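Local coordinates for probable secreted solute-binding lipoprotein (Streptomyces coelicolor, PDB 3I3V) that probably captures a solute outside the cell, as a membrane-anchored lipoprotein, and hands it to a membrane transporter for uptake, at residues T124-A129 with S246-A251; A179-T184 with G266-A271; I282-L287 with V354-V359. One frame throughout, in Å; residues are numbered along the deposited sequence.

Interaction 1 of 3, residues T124-A129 with S246-A251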
ATOM      1  N   THR C 124       4.733  -8.831  52.822  1.00 34.54           N
ATOM      2  CA  THR C 124       4.321  -9.833  53.785  1.00 35.63           C
ATOM      3  C   THR C 124       2.816  -9.953  53.828  1.00 37.09           C
ATOM      4  O   THR C 124       2.101  -8.947  53.794  1.00 36.85           O
ATOM      5  CB  THR C 124       4.773  -9.509  55.217  1.00 36.74           C
ATOM      6  OG1 THR C 124       6.189  -9.313  55.251  1.00 39.10           O
ATOM      7  CG2 THR C 124       4.394 -10.656  56.145  1.00 34.60           C
ATOM      8  N   ASN C 125       2.355 -11.199  53.866  1.00 37.97           N
ATOM      9  CA  ASN C 125       0.946 -11.517  53.993  1.00 38.55           C
ATOM     10  C   ASN C 125       0.958 -12.108  55.392  1.00 37.05           C
ATOM     11  O   ASN C 125       1.757 -12.999  55.680  1.00 36.90           O
ATOM     12  CB  ASN C 125       0.509 -12.565  52.978  1.00 41.46           C
ATOM     13  CG  ASN C 125      -0.492 -12.020  51.984  1.00 45.48           C
ATOM     14  OD1 ASN C 125      -0.123 -11.507  50.927  1.00 48.81           O
ATOM     15  ND2 ASN C 125      -1.774 -12.111  52.327  1.00 46.92           N
ATOM     16  N   TRP C 126       0.096 -11.599  56.261  1.00 34.56           N
ATOM     17  CA  TRP C 126       0.041 -12.035  57.658  1.00 33.23           C
ATOM     18  C   TRP C 126      -1.399 -12.414  57.991  1.00 33.02           C
ATOM     19  O   TRP C 126      -2.109 -11.650  58.645  1.00 31.55           O
ATOM     20  CB  TRP C 126       0.482 -10.859  58.532  1.00 31.03           C
ATOM     21  CG  TRP C 126       0.950 -11.160  59.917  1.00 29.07           C
ATOM     22  CD1 TRP C 126       0.347 -11.960  60.846  1.00 27.69           C
ATOM     23  CD2 TRP C 126       2.077 -10.568  60.570  1.00 30.52           C
ATOM     24  NE1 TRP C 126       1.026 -11.896  62.040  1.00 27.36           N
ATOM     25  CE2 TRP C 126       2.091 -11.046  61.899  1.00 29.11           C
ATOM     26  CE3 TRP C 126       3.077  -9.673  60.159  1.00 30.95           C
ATOM     27  CZ2 TRP C 126       3.071 -10.660  62.821  1.00 29.70           C
ATOM     28  CZ3 TRP C 126       4.053  -9.289  61.076  1.00 29.91           C
ATOM     29  CH2 TRP C 126       4.040  -9.781  62.392  1.00 30.38           C
ATOM     30  N   PRO C 127      -1.848 -13.602  57.553  1.00 33.16           N
ATOM     31  CA  PRO C 127      -3.220 -14.054  57.813  1.00 32.84           C
ATOM     32  C   PRO C 127      -3.440 -14.908  59.071  1.00 33.01           C
ATOM     33  O   PRO C 127      -2.536 -15.107  59.886  1.00 32.72           O
ATOM     34  CB  PRO C 127      -3.548 -14.832  56.550  1.00 31.90           C
ATOM     35  CG  PRO C 127      -2.233 -15.566  56.317  1.00 33.26           C
ATOM     36  CD  PRO C 127      -1.179 -14.491  56.583  1.00 32.76           C
ATOM     37  N   VAL C 128      -4.663 -15.415  59.198  1.00 33.07           N
ATOM     38  CA  VAL C 128      -5.049 -16.270  60.310  1.00 34.08           C
ATOM     39  C   VAL C 128      -5.249 -17.696  59.796  1.00 35.49           C
ATOM     40  O   VAL C 128      -6.035 -17.928  58.877  1.00 36.36           O
ATOM     41  CB  VAL C 128      -6.372 -15.796  60.960  1.00 34.22           C
ATOM     42  CG1 VAL C 128      -6.668 -16.632  62.186  1.00 33.21           C
ATOM     43  CG2 VAL C 128      -6.279 -14.327  61.334  1.00 31.73           C
ATOM     44  N   ALA C 129      -4.528 -18.642  60.388  1.00 35.52           N
ATOM     45  CA  ALA C 129      -4.615 -20.046  60.010  1.00 34.46           C
ATOM     46  C   ALA C 129      -5.525 -20.794  60.989  1.00 35.51           C
ATOM     47  O   ALA C 129      -5.400 -20.635  62.206  1.00 34.93           O
ATOM     48  CB  ALA C 129      -3.220 -20.666  60.007  1.00 34.68           C
ATOM     49  N   SER C 246      -2.484 -16.635  64.242  1.00 31.01           N
ATOM     50  CA  SER C 246      -2.268 -15.546  63.305  1.00 30.07           C
ATOM     51  C   SER C 246      -0.749 -15.458  63.147  1.00 31.16           C
ATOM     52  O   SER C 246      -0.024 -15.395  64.139  1.00 32.17           O
ATOM     53  CB  SER C 246      -2.791 -14.237  63.873  1.00 29.35           C
ATOM     54  OG  SER C 246      -2.430 -13.168  63.020  1.00 26.58           O
ATOM     55  N   ALA C 247      -0.245 -15.451  61.922  1.00 29.52           N
ATOM     56  CA  ALA C 247       1.198 -15.384  61.779  1.00 30.07           C
ATOM     57  C   ALA C 247       1.652 -15.060  60.364  1.00 32.33           C
ATOM     58  O   ALA C 247       0.932 -15.326  59.410  1.00 33.78           O
ATOM     59  CB  ALA C 247       1.805 -16.700  62.229  1.00 29.54           C
HETATM   60  N   MSE C 248       2.847 -14.485  60.235  1.00 32.61           N
HETATM   61  CA  MSE C 248       3.399 -14.151  58.927  1.00 34.93           C
HETATM   62  C   MSE C 248       3.358 -15.407  58.058  1.00 35.10           C
HETATM   63  O   MSE C 248       3.569 -16.512  58.555  1.00 34.47           O
HETATM   64  CB  MSE C 248       4.853 -13.706  59.060  1.00 38.23           C
HETATM   65  CG  MSE C 248       5.082 -12.400  59.808  1.00 44.47           C
HETATM   66 SE   MSE C 248       6.997 -12.025  59.976  1.00 52.64          SE
HETATM   67  CE  MSE C 248       7.244 -11.318  58.187  1.00 46.22           C
ATOM     68  N   SER C 249       3.095 -15.248  56.765  1.00 34.60           N
ATOM     69  CA  SER C 249       3.053 -16.408  55.889  1.00 35.21           C
ATOM     70  C   SER C 249       4.397 -17.149  55.963  1.00 35.01           C
ATOM     71  O   SER C 249       4.447 -18.370  55.822  1.00 33.06           O
ATOM     72  CB  SER C 249       2.735 -15.988  54.448  1.00 34.86           C
ATOM     73  OG  SER C 249       3.714 -15.102  53.937  1.00 35.93           O
ATOM     74  N   SER C 250       5.477 -16.408  56.205  1.00 36.12           N
ATOM     75  CA  SER C 250       6.808 -17.004  56.305  1.00 37.46           C
ATOM     76  C   SER C 250       6.887 -18.009  57.450  1.00 37.42           C
ATOM     77  O   SER C 250       7.674 -18.955  57.395  1.00 36.44           O
ATOM     78  CB  SER C 250       7.880 -15.929  56.507  1.00 39.27           C
ATOM     79  OG  SER C 250       8.019 -15.132  55.348  1.00 44.88           O
ATOM     80  N   ALA C 251       6.092 -17.796  58.495  1.00 37.88           N
ATOM     81  CA  ALA C 251       6.080 -18.721  59.622  1.00 37.53           C
ATOM     82  C   ALA C 251       5.160 -19.886  59.258  1.00 37.90           C
ATOM     83  O   ALA C 251       5.439 -21.037  59.596  1.00 38.44           O
ATOM     84  CB  ALA C 251       5.588 -18.027  60.880  1.00 37.30           C
TER
HETATM   85  O   HOH W   1      -3.462 -11.881  60.996  1.00 30.60           O
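One antiparallel pair, Val128 with Ser246, continued by two backbone bonds, joins strand 122-131, where it is broken at Pro127, to the chain running out of strand 242-246 towards helix 249-252, deep in the larger mixed sheet of this solute-binding fold. The pair is a non-hydrogen-bonded one, and just past it Ala247 N donates to Pro127 O at 3.1 Å. A proline can accept here because the bond uses its carbonyl, not its missing N-H. Two residues on, Ser249 N, at the start of the helix, gives its hydrogen to Asn125 O (2.8 Å). With CG anti to the backbone N (chi1 -160°), the Trp126 indole is laid over the backbone at Ala247 and the side chain of Met248. Met248, a selenomethionine, lays CG on one face, 3.4 Å from the centroid of the six-membered ring, while SE sits obliquely beyond in a Met-aromatic contact. Its bent end carries CE to Thr124 CG2 at 3.6 Å, which suits a long, flexible side chain. A water accepts from Ser246 OG and donates to Trp126 O. With an alanine at Trp126, Met248 CG would probably lose the ring face it rests on, and its selenium end would be freer to turn. Asp326 accepts from Ser249 OG and Asn125 N; helix 172-182 touches Trp126 through Trp172 and Lys176, and strand 280-284 pairs with strand 122-131.

Interaction 2 of 3, residues A179-T184 with G266-A271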
ATOM      1  N   ALA C 179      -2.654  -5.210  67.964  1.00 29.90           N
ATOM      2  CA  ALA C 179      -2.787  -4.033  67.117  1.00 30.13           C
ATOM      3  C   ALA C 179      -3.718  -4.309  65.947  1.00 29.84           C
ATOM      4  O   ALA C 179      -4.424  -3.418  65.486  1.00 32.97           O
ATOM      5  CB  ALA C 179      -1.408  -3.589  66.609  1.00 27.03           C
ATOM      6  N   GLN C 180      -3.722  -5.544  65.460  1.00 30.36           N
ATOM      7  CA  GLN C 180      -4.597  -5.904  64.350  1.00 28.50           C
ATOM      8  C   GLN C 180      -6.056  -5.943  64.820  1.00 29.77           C
ATOM      9  O   GLN C 180      -6.958  -5.428  64.151  1.00 27.45           O
ATOM     10  CB  GLN C 180      -4.186  -7.268  63.774  1.00 29.02           C
ATOM     11  CG  GLN C 180      -5.322  -7.994  63.070  1.00 26.04           C
ATOM     12  CD  GLN C 180      -4.860  -9.187  62.268  1.00 26.59           C
ATOM     13  OE1 GLN C 180      -3.735  -9.674  62.429  1.00 25.84           O
ATOM     14  NE2 GLN C 180      -5.740  -9.679  61.404  1.00 23.50           N
ATOM     15  N   ILE C 181      -6.283  -6.557  65.980  1.00 31.41           N
ATOM     16  CA  ILE C 181      -7.629  -6.652  66.531  1.00 31.51           C
ATOM     17  C   ILE C 181      -8.130  -5.240  66.848  1.00 33.60           C
ATOM     18  O   ILE C 181      -9.259  -4.888  66.499  1.00 34.37           O
ATOM     19  CB  ILE C 181      -7.649  -7.559  67.799  1.00 29.32           C
ATOM     20  CG1 ILE C 181      -7.148  -8.968  67.419  1.00 29.83           C
ATOM     21  CG2 ILE C 181      -9.067  -7.660  68.363  1.00 28.68           C
ATOM     22  CD1 ILE C 181      -6.924  -9.922  68.580  1.00 22.73           C
ATOM     23  N   ILE C 182      -7.298  -4.420  67.484  1.00 32.94           N
ATOM     24  CA  ILE C 182      -7.718  -3.053  67.786  1.00 33.71           C
ATOM     25  C   ILE C 182      -8.082  -2.355  66.471  1.00 35.11           C
ATOM     26  O   ILE C 182      -8.940  -1.482  66.432  1.00 36.46           O
ATOM     27  CB  ILE C 182      -6.593  -2.247  68.514  1.00 33.61           C
ATOM     28  CG1 ILE C 182      -6.477  -2.708  69.969  1.00 31.65           C
ATOM     29  CG2 ILE C 182      -6.873  -0.732  68.434  1.00 34.44           C
ATOM     30  CD1 ILE C 182      -5.374  -2.017  70.740  1.00 33.59           C
ATOM     31  N   GLN C 183      -7.438  -2.757  65.385  1.00 36.13           N
ATOM     32  CA  GLN C 183      -7.714  -2.142  64.091  1.00 35.85           C
ATOM     33  C   GLN C 183      -9.025  -2.594  63.475  1.00 36.70           C
ATOM     34  O   GLN C 183      -9.309  -2.283  62.321  1.00 36.39           O
ATOM     35  CB  GLN C 183      -6.571  -2.406  63.109  1.00 33.13           C
ATOM     36  CG  GLN C 183      -5.391  -1.460  63.272  1.00 32.88           C
ATOM     37  CD  GLN C 183      -4.231  -1.831  62.371  1.00 30.86           C
ATOM     38  OE1 GLN C 183      -3.358  -2.606  62.757  1.00 30.49           O
ATOM     39  NE2 GLN C 183      -4.227  -1.290  61.156  1.00 29.37           N
ATOM     40  N   THR C 184      -9.822  -3.334  64.233  1.00 36.55           N
ATOM     41  CA  THR C 184     -11.106  -3.775  63.717  1.00 38.44           C
ATOM     42  C   THR C 184     -11.955  -2.527  63.461  1.00 40.05           C
ATOM     43  O   THR C 184     -12.805  -2.514  62.573  1.00 39.38           O
ATOM     44  CB  THR C 184     -11.836  -4.681  64.730  1.00 38.77           C
ATOM     45  OG1 THR C 184     -11.043  -5.849  64.990  1.00 38.86           O
ATOM     46  CG2 THR C 184     -13.205  -5.107  64.180  1.00 38.78           C
ATOM     47  N   GLY C 266      -7.499 -17.610  56.669  1.00 39.95           N
ATOM     48  CA  GLY C 266      -8.536 -16.609  56.519  1.00 38.96           C
ATOM     49  C   GLY C 266      -8.095 -15.330  57.215  1.00 39.38           C
ATOM     50  O   GLY C 266      -6.898 -15.057  57.324  1.00 38.82           O
ATOM     51  N   GLY C 267      -9.062 -14.546  57.681  1.00 37.91           N
ATOM     52  CA  GLY C 267      -8.746 -13.313  58.372  1.00 36.14           C
ATOM     53  C   GLY C 267      -9.274 -13.375  59.790  1.00 35.78           C
ATOM     54  O   GLY C 267      -9.893 -14.364  60.188  1.00 36.64           O
ATOM     55  N   TRP C 268      -9.031 -12.326  60.564  1.00 34.12           N
ATOM     56  CA  TRP C 268      -9.504 -12.295  61.940  1.00 32.91           C
ATOM     57  C   TRP C 268     -10.974 -11.855  61.965  1.00 33.48           C
ATOM     58  O   TRP C 268     -11.349 -10.859  61.346  1.00 32.84           O
ATOM     59  CB  TRP C 268      -8.620 -11.355  62.773  1.00 30.56           C
ATOM     60  CG  TRP C 268      -8.954 -11.390  64.226  1.00 30.51           C
ATOM     61  CD1 TRP C 268      -9.890 -10.634  64.868  1.00 29.31           C
ATOM     62  CD2 TRP C 268      -8.430 -12.298  65.206  1.00 28.89           C
ATOM     63  NE1 TRP C 268      -9.986 -11.018  66.181  1.00 30.63           N
ATOM     64  CE2 TRP C 268      -9.103 -12.037  66.415  1.00 28.57           C
ATOM     65  CE3 TRP C 268      -7.462 -13.308  65.176  1.00 29.07           C
ATOM     66  CZ2 TRP C 268      -8.839 -12.749  67.587  1.00 27.70           C
ATOM     67  CZ3 TRP C 268      -7.197 -14.016  66.343  1.00 27.80           C
ATOM     68  CH2 TRP C 268      -7.885 -13.731  67.530  1.00 29.93           C
ATOM     69  N   PRO C 269     -11.831 -12.613  62.668  1.00 34.47           N
ATOM     70  CA  PRO C 269     -13.263 -12.311  62.769  1.00 35.04           C
ATOM     71  C   PRO C 269     -13.554 -10.857  63.099  1.00 37.44           C
ATOM     72  O   PRO C 269     -12.770 -10.202  63.771  1.00 39.06           O
ATOM     73  CB  PRO C 269     -13.735 -13.261  63.860  1.00 33.53           C
ATOM     74  CG  PRO C 269     -12.897 -14.466  63.600  1.00 33.95           C
ATOM     75  CD  PRO C 269     -11.511 -13.850  63.399  1.00 34.00           C
ATOM     76  N   LEU C 270     -14.694 -10.365  62.625  1.00 38.94           N
ATOM     77  CA  LEU C 270     -15.097  -8.985  62.854  1.00 39.65           C
ATOM     78  C   LEU C 270     -16.164  -8.838  63.934  1.00 41.24           C
ATOM     79  O   LEU C 270     -16.966  -9.752  64.171  1.00 41.82           O
ATOM     80  CB  LEU C 270     -15.646  -8.378  61.560  1.00 38.82           C
ATOM     81  CG  LEU C 270     -14.747  -8.312  60.323  1.00 38.69           C
ATOM     82  CD1 LEU C 270     -15.560  -7.753  59.191  1.00 38.17           C
ATOM     83  CD2 LEU C 270     -13.517  -7.442  60.574  1.00 38.07           C
ATOM     84  N   ALA C 271     -16.161  -7.677  64.581  1.00 42.26           N
ATOM     85  CA  ALA C 271     -17.150  -7.352  65.601  1.00 44.39           C
ATOM     86  C   ALA C 271     -18.227  -6.622  64.807  1.00 46.63           C
ATOM     87  O   ALA C 271     -18.004  -6.276  63.645  1.00 47.69           O
ATOM     88  CB  ALA C 271     -16.551  -6.426  66.644  1.00 41.93           C
TER
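Trp268, Thr184 and Ile181 bury the most surface where the end of helix 172-182, with the short 3-10 turn that carries Thr184, meets the loop after strand 263-266. Trp268 sets off toward the helix, and its indole takes Ile181 over one face: CD1 comes within 3.6 Å of Trp268 CZ2, and CG1 lies 3.9 Å from the centroid of the five-membered ring, 19° off its normal, in a CH-pi contact. Ile181 reaches that face because CG1 stands anti to its carbonyl carbon (chi1 -59°), with the chain extended to CD1. Isoleucine suits this place, since its longer branch lays CG1 and CD1 across the ring with no polar group to be buried. The opposite face is covered by Pro269 CD of the same loop. Trp268 NE1 is buried here with no hydrogen-bonding partner. Thr184 divides its work: CG2 packs 3.9 Å from Ala271 N, while OG1 turns back to donate to Ile181 O at 2.5 Å, in the carbonyl plane on a lone pair. That oxygen also accepts from Thr184 N, so two bonds grip it at the helix end. NE2 of Gln180 lies beside Trp268 CB and hydrogen-bonds to Thr280 OG1 on strand 280-284. Helix 203-217 adds Leu215 against Trp268 and Tyr211 against Thr184 and Ala271.

Interaction 3 of 3, residues I282-L287 with V354-V359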
ATOM      1  N   ILE C 282      -3.087  -8.826  58.161  1.00 33.23           N
ATOM      2  CA  ILE C 282      -2.036  -7.814  58.073  1.00 32.83           C
ATOM      3  C   ILE C 282      -1.264  -7.955  56.764  1.00 34.14           C
ATOM      4  O   ILE C 282      -0.945  -9.059  56.339  1.00 35.84           O
ATOM      5  CB  ILE C 282      -1.005  -7.941  59.234  1.00 30.21           C
ATOM      6  CG1 ILE C 282      -1.641  -7.536  60.558  1.00 29.22           C
ATOM      7  CG2 ILE C 282       0.223  -7.071  58.956  1.00 27.62           C
ATOM      8  CD1 ILE C 282      -0.691  -7.656  61.748  1.00 27.87           C
ATOM      9  N   ARG C 283      -0.983  -6.828  56.123  1.00 34.55           N
ATOM     10  CA  ARG C 283      -0.198  -6.820  54.900  1.00 36.40           C
ATOM     11  C   ARG C 283       0.706  -5.594  54.942  1.00 37.13           C
ATOM     12  O   ARG C 283       0.245  -4.481  55.207  1.00 38.73           O
ATOM     13  CB  ARG C 283      -1.089  -6.778  53.650  1.00 37.58           C
ATOM     14  CG  ARG C 283      -1.832  -8.086  53.364  1.00 41.10           C
ATOM     15  CD  ARG C 283      -2.589  -8.056  52.031  1.00 41.26           C
ATOM     16  NE  ARG C 283      -1.719  -8.201  50.859  1.00 44.25           N
ATOM     17  CZ  ARG C 283      -2.121  -8.024  49.597  1.00 44.25           C
ATOM     18  NH1 ARG C 283      -3.380  -7.691  49.337  1.00 43.74           N
ATOM     19  NH2 ARG C 283      -1.266  -8.180  48.589  1.00 40.75           N
ATOM     20  N   ALA C 284       1.997  -5.814  54.710  1.00 36.28           N
ATOM     21  CA  ALA C 284       2.993  -4.747  54.694  1.00 35.49           C
ATOM     22  C   ALA C 284       3.758  -4.918  53.382  1.00 36.40           C
ATOM     23  O   ALA C 284       4.023  -6.046  52.955  1.00 35.84           O
ATOM     24  CB  ALA C 284       3.935  -4.883  55.890  1.00 35.33           C
ATOM     25  N   TYR C 285       4.103  -3.807  52.739  1.00 34.81           N
ATOM     26  CA  TYR C 285       4.808  -3.857  51.468  1.00 34.26           C
ATOM     27  C   TYR C 285       6.162  -3.179  51.560  1.00 35.32           C
ATOM     28  O   TYR C 285       6.762  -2.849  50.536  1.00 35.26           O
ATOM     29  CB  TYR C 285       3.980  -3.156  50.395  1.00 35.11           C
ATOM     30  CG  TYR C 285       2.580  -3.705  50.242  1.00 37.07           C
ATOM     31  CD1 TYR C 285       2.351  -4.922  49.596  1.00 39.29           C
ATOM     32  CD2 TYR C 285       1.486  -3.027  50.774  1.00 37.15           C
ATOM     33  CE1 TYR C 285       1.066  -5.455  49.487  1.00 38.27           C
ATOM     34  CE2 TYR C 285       0.198  -3.548  50.670  1.00 39.37           C
ATOM     35  CZ  TYR C 285      -0.003  -4.766  50.029  1.00 38.60           C
ATOM     36  OH  TYR C 285      -1.268  -5.304  49.972  1.00 38.23           O
ATOM     37  N   THR C 286       6.657  -2.973  52.777  1.00 34.54           N
ATOM     38  CA  THR C 286       7.931  -2.292  52.927  1.00 34.83           C
ATOM     39  C   THR C 286       9.095  -3.097  53.463  1.00 34.04           C
ATOM     40  O   THR C 286       9.936  -2.581  54.198  1.00 32.85           O
ATOM     41  CB  THR C 286       7.782  -0.991  53.752  1.00 35.26           C
ATOM     42  OG1 THR C 286       7.093  -1.264  54.980  1.00 39.30           O
ATOM     43  CG2 THR C 286       7.027   0.057  52.940  1.00 32.80           C
ATOM     44  N   LEU C 287       9.133  -4.373  53.095  1.00 34.38           N
ATOM     45  CA  LEU C 287      10.250  -5.232  53.458  1.00 33.00           C
ATOM     46  C   LEU C 287      11.273  -4.895  52.366  1.00 33.11           C
ATOM     47  O   LEU C 287      11.006  -4.035  51.514  1.00 34.35           O
ATOM     48  CB  LEU C 287       9.846  -6.705  53.406  1.00 31.24           C
ATOM     49  CG  LEU C 287       9.199  -7.217  54.701  1.00 33.76           C
ATOM     50  CD1 LEU C 287       7.925  -6.444  54.982  1.00 31.65           C
ATOM     51  CD2 LEU C 287       8.913  -8.709  54.585  1.00 32.80           C
ATOM     52  N   VAL C 354      -5.232  -4.745  56.994  1.00 39.58           N
ATOM     53  CA  VAL C 354      -5.035  -3.815  58.097  1.00 38.59           C
ATOM     54  C   VAL C 354      -3.539  -3.526  58.103  1.00 37.76           C
ATOM     55  O   VAL C 354      -2.763  -4.203  57.429  1.00 35.39           O
ATOM     56  CB  VAL C 354      -5.500  -4.365  59.459  1.00 38.49           C
ATOM     57  CG1 VAL C 354      -7.004  -4.556  59.430  1.00 37.94           C
ATOM     58  CG2 VAL C 354      -4.779  -5.659  59.792  1.00 39.34           C
ATOM     59  N   LEU C 355      -3.118  -2.535  58.865  1.00 36.75           N
ATOM     60  CA  LEU C 355      -1.720  -2.175  58.833  1.00 37.61           C
ATOM     61  C   LEU C 355      -0.749  -2.793  59.840  1.00 37.91           C
ATOM     62  O   LEU C 355      -1.140  -3.261  60.917  1.00 36.46           O
ATOM     63  CB  LEU C 355      -1.643  -0.641  58.841  1.00 39.40           C
ATOM     64  CG  LEU C 355      -0.784   0.210  59.761  1.00 41.65           C
ATOM     65  CD1 LEU C 355      -0.975   1.664  59.367  1.00 42.53           C
ATOM     66  CD2 LEU C 355      -1.196   0.009  61.210  1.00 42.95           C
ATOM     67  N   LEU C 356       0.520  -2.833  59.433  1.00 36.66           N
ATOM     68  CA  LEU C 356       1.611  -3.331  60.262  1.00 35.79           C
ATOM     69  C   LEU C 356       2.202  -2.067  60.900  1.00 36.30           C
ATOM     70  O   LEU C 356       2.820  -1.256  60.222  1.00 37.35           O
ATOM     71  CB  LEU C 356       2.676  -4.024  59.412  1.00 33.32           C
ATOM     72  CG  LEU C 356       3.917  -4.409  60.237  1.00 34.07           C
ATOM     73  CD1 LEU C 356       3.504  -5.385  61.313  1.00 30.20           C
ATOM     74  CD2 LEU C 356       4.999  -5.016  59.353  1.00 33.32           C
ATOM     75  N   PRO C 357       2.027  -1.896  62.216  1.00 36.08           N
ATOM     76  CA  PRO C 357       2.518  -0.730  62.964  1.00 36.21           C
ATOM     77  C   PRO C 357       4.011  -0.391  62.910  1.00 35.87           C
ATOM     78  O   PRO C 357       4.383   0.777  62.971  1.00 36.07           O
ATOM     79  CB  PRO C 357       2.059  -1.023  64.394  1.00 35.31           C
ATOM     80  CG  PRO C 357       0.868  -1.931  64.202  1.00 36.32           C
ATOM     81  CD  PRO C 357       1.358  -2.842  63.120  1.00 34.37           C
ATOM     82  N   ASP C 358       4.850  -1.414  62.798  1.00 35.50           N
ATOM     83  CA  ASP C 358       6.305  -1.264  62.793  1.00 35.34           C
ATOM     84  C   ASP C 358       6.925   0.035  62.281  1.00 37.09           C
ATOM     85  O   ASP C 358       7.626   0.725  63.018  1.00 35.71           O
ATOM     86  CB  ASP C 358       6.921  -2.444  62.059  1.00 34.74           C
ATOM     87  CG  ASP C 358       6.696  -3.745  62.788  1.00 33.09           C
ATOM     88  OD1 ASP C 358       5.634  -3.879  63.422  1.00 32.00           O
ATOM     89  OD2 ASP C 358       7.570  -4.629  62.725  1.00 34.89           O
ATOM     90  N   VAL C 359       6.673   0.362  61.022  1.00 39.23           N
ATOM     91  CA  VAL C 359       7.241   1.560  60.418  1.00 39.97           C
ATOM     92  C   VAL C 359       6.862   2.855  61.121  1.00 38.52           C
ATOM     93  O   VAL C 359       7.639   3.804  61.119  1.00 38.70           O
ATOM     94  CB  VAL C 359       6.804   1.705  58.938  1.00 42.44           C
ATOM     95  CG1 VAL C 359       7.939   2.312  58.121  1.00 43.71           C
ATOM     96  CG2 VAL C 359       6.367   0.357  58.381  1.00 45.44           C
TER
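A parallel beta bridge at the margin of the larger mixed sheet, in a fold of the periplasmic-binding-protein class, starts this contact: Ile282 of strand 280-284 pairs with Val354, the last residue of strand 352-354. Beyond the bridge, segment 354-359 leaves the sheet as a loop leading towards helix 363-377, so side chains take over from backbone pairing. The bridge itself is held loosely across these segments, with Arg283 N donating to Val354 O in a weak bond of 3.4 Å; Val354 also has a backbone bond with Val281. Ile282 and Val354 turn their side chains to the same face of the sheet, where they cross at about a right angle and Ile282 CG1 meets Val354 CG2 at 3.7 Å. Two beta-branched residues suit such a pair: branching at CB places methyl and methylene groups close to the backbone, where neighbours on one face can meet. The two branches of Ile282 serve different neighbours. CG1 faces Val354, whereas CG2, anti to the backbone N, lies 3.9 Å from Leu356 CB.

Leu356 is the hub of the loop side. Its CB lies close to Ala284 CB, and the torsion that puts CG anti to the backbone N (chi1 173°) helps bring CD2 to 3.6 Å from that methyl. The small side chain of alanine suits a place where a bulky leucine closes in on the strand. Lys176 of helix 172-182 touches both Ile282 and Leu356, and its NZ forms a salt bridge with Asp358, pinning the loop to that helix. Along its other edge, strand 280-284 is joined by backbone bonds with Trp126 and Thr124 to strand 122-131. Farther along, after the loop has turned through Pro357, Val359 directs its side chain toward segment 282-287, and its CG2 rests 3.8 Å from Thr286 OG1.

From the N terminus, strand 122-131 comes first, and interaction 1 closes a mostly helical loop of 116 residues when Ser246-Ala251 returns to it. Helix 172-182 lies inside that loop, yet its partner 266-271 comes after it, so interaction 2 crosses interaction 1; Val128 O meets Gly266 N where the two join. Interaction 3 opens only after both have closed, and its 66 intervening residues end as 354-359 comes back beside 282-287. Interactions 1 and 3 share the larger sheet, since strands 122-131 and 280-284 are neighbours. Interaction 2 fastens helix 172-182 beside that sheet, and Ala179 touches Pro357 of interaction 3.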